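Local coordinates for Gp15 protein (Listeria phage PSA, PDB 6R5W) that probably recognises and binds the Listeria host surface as the homotrimeric receptor binding protein of the phage, this chain being its C-terminal coiled-coil and head portion, at residues N86-I91 with P111-P116; I147-V152 with V157-D162. All coordinates share one frame; numbering follows the deposited sequence.

Contact 1: N86-I91 with P111-P116; sequences NRFLVI and PTFLAP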
loop_
_atom_site.group_PDB
_atom_site.type_symbol
_atom_site.label_atom_id
_atom_site.label_comp_id
_atom_site.label_asym_id
_atom_site.label_seq_id
_atom_site.Cartn_x
_atom_site.Cartn_y
_atom_site.Cartn_z
ATOM N N ASN A 86 1.819 -0.249 11.377
ATOM C CA ASN A 86 1.685 0.573 12.564
ATOM C C ASN A 86 2.588 1.794 12.549
ATOM O O ASN A 86 2.998 2.302 13.606
ATOM C CB ASN A 86 1.879 -0.341 13.778
ATOM C CG ASN A 86 0.666 -1.228 13.982
ATOM O OD1 ASN A 86 -0.484 -0.724 14.140
ATOM N ND2 ASN A 86 0.869 -2.514 13.822
ATOM N N ARG A 87 2.891 2.308 11.356
ATOM C CA ARG A 87 3.617 3.547 11.233
ATOM C C ARG A 87 2.862 4.453 10.295
ATOM O O ARG A 87 1.892 4.040 9.673
ATOM C CB ARG A 87 5.046 3.329 10.678
ATOM C CG ARG A 87 5.978 2.378 11.537
ATOM C CD ARG A 87 7.216 2.077 10.712
ATOM N NE ARG A 87 8.210 1.177 11.296
ATOM C CZ ARG A 87 9.304 1.576 11.923
ATOM N NH1 ARG A 87 9.565 2.868 12.137
ATOM N NH2 ARG A 87 10.165 0.640 12.345
ATOM N N PHE A 88 3.358 5.671 10.161
ATOM C CA PHE A 88 2.891 6.593 9.134
ATOM C C PHE A 88 4.081 7.033 8.278
ATOM O O PHE A 88 5.154 7.352 8.809
ATOM C CB PHE A 88 2.242 7.842 9.674
ATOM C CG PHE A 88 1.075 7.582 10.554
ATOM C CD1 PHE A 88 -0.154 7.225 10.003
ATOM C CD2 PHE A 88 1.185 7.714 11.933
ATOM C CE1 PHE A 88 -1.249 6.987 10.825
ATOM C CE2 PHE A 88 0.084 7.495 12.743
ATOM C CZ PHE A 88 -1.111 7.108 12.184
ATOM N N LEU A 89 3.827 7.199 6.960
ATOM C CA LEU A 89 4.700 7.951 6.094
ATOM C C LEU A 89 4.188 9.381 6.073
ATOM O O LEU A 89 3.019 9.606 5.763
ATOM C CB LEU A 89 4.694 7.358 4.711
ATOM C CG LEU A 89 5.582 8.105 3.735
ATOM C CD1 LEU A 89 7.089 7.936 4.055
ATOM C CD2 LEU A 89 5.276 7.521 2.323
ATOM N N VAL A 90 5.058 10.329 6.386
ATOM C CA VAL A 90 4.693 11.733 6.553
ATOM C C VAL A 90 5.361 12.520 5.433
ATOM O O VAL A 90 6.568 12.369 5.189
ATOM C CB VAL A 90 5.099 12.282 7.932
ATOM C CG1 VAL A 90 4.757 13.796 8.015
ATOM C CG2 VAL A 90 4.455 11.460 9.074
ATOM N N ILE A 91 4.582 13.362 4.752
ATOM C CA ILE A 91 5.080 14.162 3.640
ATOM C C ILE A 91 4.712 15.619 3.908
ATOM O O ILE A 91 3.528 16.000 3.849
ATOM C CB ILE A 91 4.529 13.670 2.284
ATOM C CG1 ILE A 91 4.928 12.201 2.062
ATOM C CG2 ILE A 91 4.962 14.622 1.173
ATOM C CD1 ILE A 91 4.279 11.548 0.889
ATOM N N PRO A 111 2.516 17.470 15.120
ATOM C CA PRO A 111 1.935 16.792 16.280
ATOM C C PRO A 111 2.781 15.619 16.768
ATOM O O PRO A 111 3.438 14.928 15.977
ATOM C CB PRO A 111 0.577 16.280 15.758
ATOM C CG PRO A 111 0.321 17.005 14.529
ATOM C CD PRO A 111 1.640 17.369 13.942
ATOM N N THR A 112 2.655 15.331 18.071
ATOM C CA THR A 112 3.433 14.262 18.697
ATOM C C THR A 112 3.212 12.874 18.052
ATOM O O THR A 112 4.132 12.048 18.004
ATOM C CB THR A 112 3.134 14.206 20.218
ATOM O OG1 THR A 112 1.757 13.916 20.464
ATOM C CG2 THR A 112 3.469 15.531 20.844
ATOM N N PHE A 113 1.984 12.558 17.594
ATOM C CA PHE A 113 1.816 11.260 16.961
ATOM C C PHE A 113 2.540 11.156 15.588
ATOM O O PHE A 113 2.608 10.040 15.012
ATOM C CB PHE A 113 0.335 10.883 16.774
ATOM C CG PHE A 113 -0.390 11.649 15.663
ATOM C CD1 PHE A 113 -0.887 12.903 15.867
ATOM C CD2 PHE A 113 -0.575 11.072 14.422
ATOM C CE1 PHE A 113 -1.561 13.582 14.879
ATOM C CE2 PHE A 113 -1.224 11.761 13.421
ATOM C CZ PHE A 113 -1.711 13.017 13.659
ATOM N N LEU A 114 3.076 12.260 15.061
ATOM C CA LEU A 114 3.893 12.208 13.848
ATOM C C LEU A 114 5.372 12.372 14.179
ATOM O O LEU A 114 6.152 12.764 13.332
ATOM C CB LEU A 114 3.429 13.264 12.855
ATOM C CG LEU A 114 1.997 13.027 12.361
ATOM C CD1 LEU A 114 1.691 14.087 11.307
ATOM C CD2 LEU A 114 1.804 11.612 11.795
ATOM N N ALA A 115 5.783 12.107 15.428
ATOM C CA ALA A 115 7.215 12.169 15.732
ATOM C C ALA A 115 7.982 11.144 14.891
ATOM O O ALA A 115 7.505 10.028 14.676
ATOM C CB ALA A 115 7.448 11.886 17.225
ATOM N N PRO A 116 9.185 11.472 14.415
ATOM C CA PRO A 116 9.924 10.534 13.555
ATOM C C PRO A 116 10.528 9.354 14.310
ATOM O O PRO A 116 10.889 9.479 15.485
ATOM C CB PRO A 116 11.039 11.406 12.952
ATOM C CG PRO A 116 11.241 12.475 13.961
ATOM C CD PRO A 116 9.859 12.763 14.562
#
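Phe113 and Leu114 carry the side of this contact that lies in the loop 111-116, and they meet Phe88 and Val90 of strand 87-97. The loop is turned by two backbone hydrogen bonds, Leu114 N to Pro111 O (2.8 Å) and Ala115 N to Thr112 O (3.1 Å), the first spanning the short 3-10 segment 112-113. Phe113 CB is turned off to the side, but a chi1 of 74° (CG between backbone N and carbonyl carbon) brings CD2 nearer to Phe88. The edge of the Phe113 ring, near its plane, then meets Phe88 CE2, 4.0 Å from Phe113 CD2. The two side chains are roughly perpendicular, and relative to the Phe88 ring both Phe113 CD2 and Leu114 CD2 come in obliquely. Tyr81 of strand 72-84 adds an edge-to-face partner to both phenylalanines. Leu114 follows, and its CD2 methyl does the touching: it lies 3.8 Å from Val90 CG2 and 3.9 Å from Phe88 CD2, bridging two residues that both point from the strand toward the loop. Leu114 CG also rests 3.6 Å above one face of the Phe113 ring, offset toward its rim. No hydrogen bond crosses between the segments; carbon-to-carbon contacts dominate, with Phe113 O the one polar atom of the loop near the Phe88 ring, 4.1 Å from Phe88 CD2. Leu114 O is hydrogen-bonded to Tyr166 OH, and Pro116 packs on that same tyrosine of strand 159-167. A connection between strands 105-109 and 122-127 of one antiparallel sheet thus covers strand 87-97 of the other, which fits a beta-sandwich head.

Contact 2: I147-V152 with V157-D162; sequences INIVGV and VNTGLD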
loop_
_atom_site.group_PDB
_atom_site.type_symbol
_atom_site.label_atom_id
_atom_site.label_comp_id
_atom_site.label_asym_id
_atom_site.label_seq_id
_atom_site.Cartn_x
_atom_site.Cartn_y
_atom_site.Cartn_z
ATOM N N ILE A 147 10.670 21.408 13.004
ATOM C CA ILE A 147 11.309 21.708 11.734
ATOM C C ILE A 147 12.239 22.885 11.976
ATOM O O ILE A 147 11.811 24.031 12.134
ATOM C CB ILE A 147 10.278 21.991 10.622
ATOM C CG1 ILE A 147 9.346 20.798 10.515
ATOM C CG2 ILE A 147 10.976 22.235 9.329
ATOM C CD1 ILE A 147 8.266 20.992 9.503
ATOM N N ASN A 148 13.534 22.586 12.080
ATOM C CA ASN A 148 14.555 23.544 12.516
ATOM C C ASN A 148 15.458 23.932 11.360
ATOM O O ASN A 148 16.329 23.139 10.942
ATOM C CB ASN A 148 15.359 22.858 13.626
ATOM C CG ASN A 148 16.417 23.737 14.276
ATOM O OD1 ASN A 148 16.539 24.906 14.000
ATOM N ND2 ASN A 148 17.300 23.084 15.001
ATOM N N ILE A 149 15.308 25.167 10.869
ATOM C CA ILE A 149 16.160 25.684 9.807
ATOM C C ILE A 149 17.511 26.116 10.392
ATOM O O ILE A 149 17.582 27.087 11.142
ATOM C CB ILE A 149 15.464 26.844 9.054
ATOM C CG1 ILE A 149 14.170 26.347 8.411
ATOM C CG2 ILE A 149 16.409 27.425 8.038
ATOM C CD1 ILE A 149 13.281 27.463 7.921
ATOM N N VAL A 150 18.564 25.372 10.082
ATOM C CA VAL A 150 19.896 25.527 10.650
ATOM C C VAL A 150 20.837 26.290 9.752
ATOM O O VAL A 150 21.680 27.044 10.230
ATOM C CB VAL A 150 20.460 24.116 10.964
ATOM C CG1 VAL A 150 21.962 24.157 11.156
ATOM C CG2 VAL A 150 19.771 23.536 12.166
ATOM N N GLY A 151 20.719 26.134 8.432
ATOM C CA GLY A 151 21.550 26.914 7.526
ATOM C C GLY A 151 20.742 27.341 6.343
ATOM O O GLY A 151 19.926 26.548 5.867
ATOM N N VAL A 152 20.934 28.588 5.888
ATOM C CA VAL A 152 20.220 29.100 4.712
ATOM C C VAL A 152 21.212 29.922 3.886
ATOM O O VAL A 152 22.114 30.605 4.406
ATOM C CB VAL A 152 18.970 29.934 5.037
ATOM C CG1 VAL A 152 17.871 29.150 5.655
ATOM C CG2 VAL A 152 19.326 31.182 5.966
ATOM N N VAL A 157 15.157 35.132 2.075
ATOM C CA VAL A 157 14.503 34.379 0.976
ATOM C C VAL A 157 13.670 33.281 1.612
ATOM O O VAL A 157 14.061 32.713 2.642
ATOM C CB VAL A 157 15.542 33.816 0.008
ATOM C CG1 VAL A 157 14.926 32.918 -1.063
ATOM C CG2 VAL A 157 16.288 34.994 -0.664
ATOM N N ASN A 158 12.490 33.023 1.051
ATOM C CA ASN A 158 11.628 32.044 1.658
ATOM C C ASN A 158 12.276 30.657 1.516
ATOM O O ASN A 158 13.102 30.419 0.624
ATOM C CB ASN A 158 10.233 31.999 0.977
ATOM C CG ASN A 158 9.434 33.302 1.124
ATOM O OD1 ASN A 158 9.769 34.167 1.916
ATOM N ND2 ASN A 158 8.334 33.408 0.362
ATOM N N THR A 159 11.882 29.745 2.394
ATOM C CA THR A 159 12.459 28.402 2.453
ATOM C C THR A 159 11.370 27.333 2.287
ATOM O O THR A 159 10.336 27.345 2.982
ATOM C CB THR A 159 13.216 28.222 3.780
ATOM O OG1 THR A 159 14.336 29.132 3.777
ATOM C CG2 THR A 159 13.791 26.845 3.875
ATOM N N GLY A 160 11.602 26.383 1.367
ATOM C CA GLY A 160 10.610 25.347 1.136
ATOM C C GLY A 160 10.682 24.169 2.096
ATOM O O GLY A 160 11.764 23.797 2.551
ATOM N N LEU A 161 9.525 23.587 2.407
ATOM C CA LEU A 161 9.440 22.399 3.268
ATOM C C LEU A 161 9.025 21.135 2.501
ATOM O O LEU A 161 8.862 20.069 3.115
ATOM C CB LEU A 161 8.445 22.611 4.395
ATOM C CG LEU A 161 8.639 23.814 5.311
ATOM C CD1 LEU A 161 7.642 23.764 6.402
ATOM C CD2 LEU A 161 10.058 23.850 5.845
ATOM N N ASP A 162 8.847 21.230 1.172
ATOM C CA ASP A 162 8.258 20.160 0.381
ATOM C C ASP A 162 9.127 18.912 0.262
ATOM O O ASP A 162 8.620 17.900 -0.210
ATOM C CB ASP A 162 7.932 20.715 -1.036
ATOM C CG ASP A 162 7.001 21.883 -0.972
ATOM O OD1 ASP A 162 5.891 21.654 -0.474
ATOM O OD2 ASP A 162 7.364 23.045 -1.384
#
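Ile147 and Leu161 form the apolar pair of this contact, with Ile147 CG2 lying 3.9 Å from Leu161 CD2. The isoleucine presents this methyl because CG2 is anti to the backbone N while CG1 takes the place beside it (chi1 -56°), and both residues point toward the opposing segment. Cys107 and Ile139 flank Ile147 in its own sheet, and Val92 lies against Leu161. The other meetings are through Thr159, whose two branches are used differently. Its CG2 methyl faces Ile149 CD1 tip to tip at 4.1 Å. No hydrogen bond crosses between the segments, and the nearest alpha carbons, those of Val152 and Thr159, are still 8.1 Å apart, evidence that strands 146-152 and 159-167 belong to two sheets facing each other, as in a beta-sandwich, and not to one. Strand 146-152 carries a classic beta bulge, Val150 and Gly151 both facing Asn138. Beyond the bulge, Val152 brings CG1 to Thr159 OG1 at 4.0 Å, the two side chains at about a right angle. As CG1 is a methyl, this is a van der Waals approach; the hydroxyl has its polar partner elsewhere, in a hydrogen bond with Gln128 NE2. Asp162, at the end of the segment, bonds to Gly94 N and forms a salt bridge with Lys122 of the third subunit.

After the helices 8-15, 24-31 and 36-57, the chain enters the head through strands 61-65 and 72-84. Contact 1 then closes a loop of nineteen residues, 92-110, holding the rest of strand 87-97 and strand 105-109. Contact 2 comes later and closes only residues 153-156, so the two lie in series and neither nests in nor crosses the other. They share a sheet: strands 87-97 and 159-167 are neighbours in it, and each contact brings in a part of the other sheet or its connections. Their centres are 20 Å apart, with nearest atoms about 5 Å apart. Arg87, Leu89 and Val150, which touch neither opposing segment, pack on the second subunit.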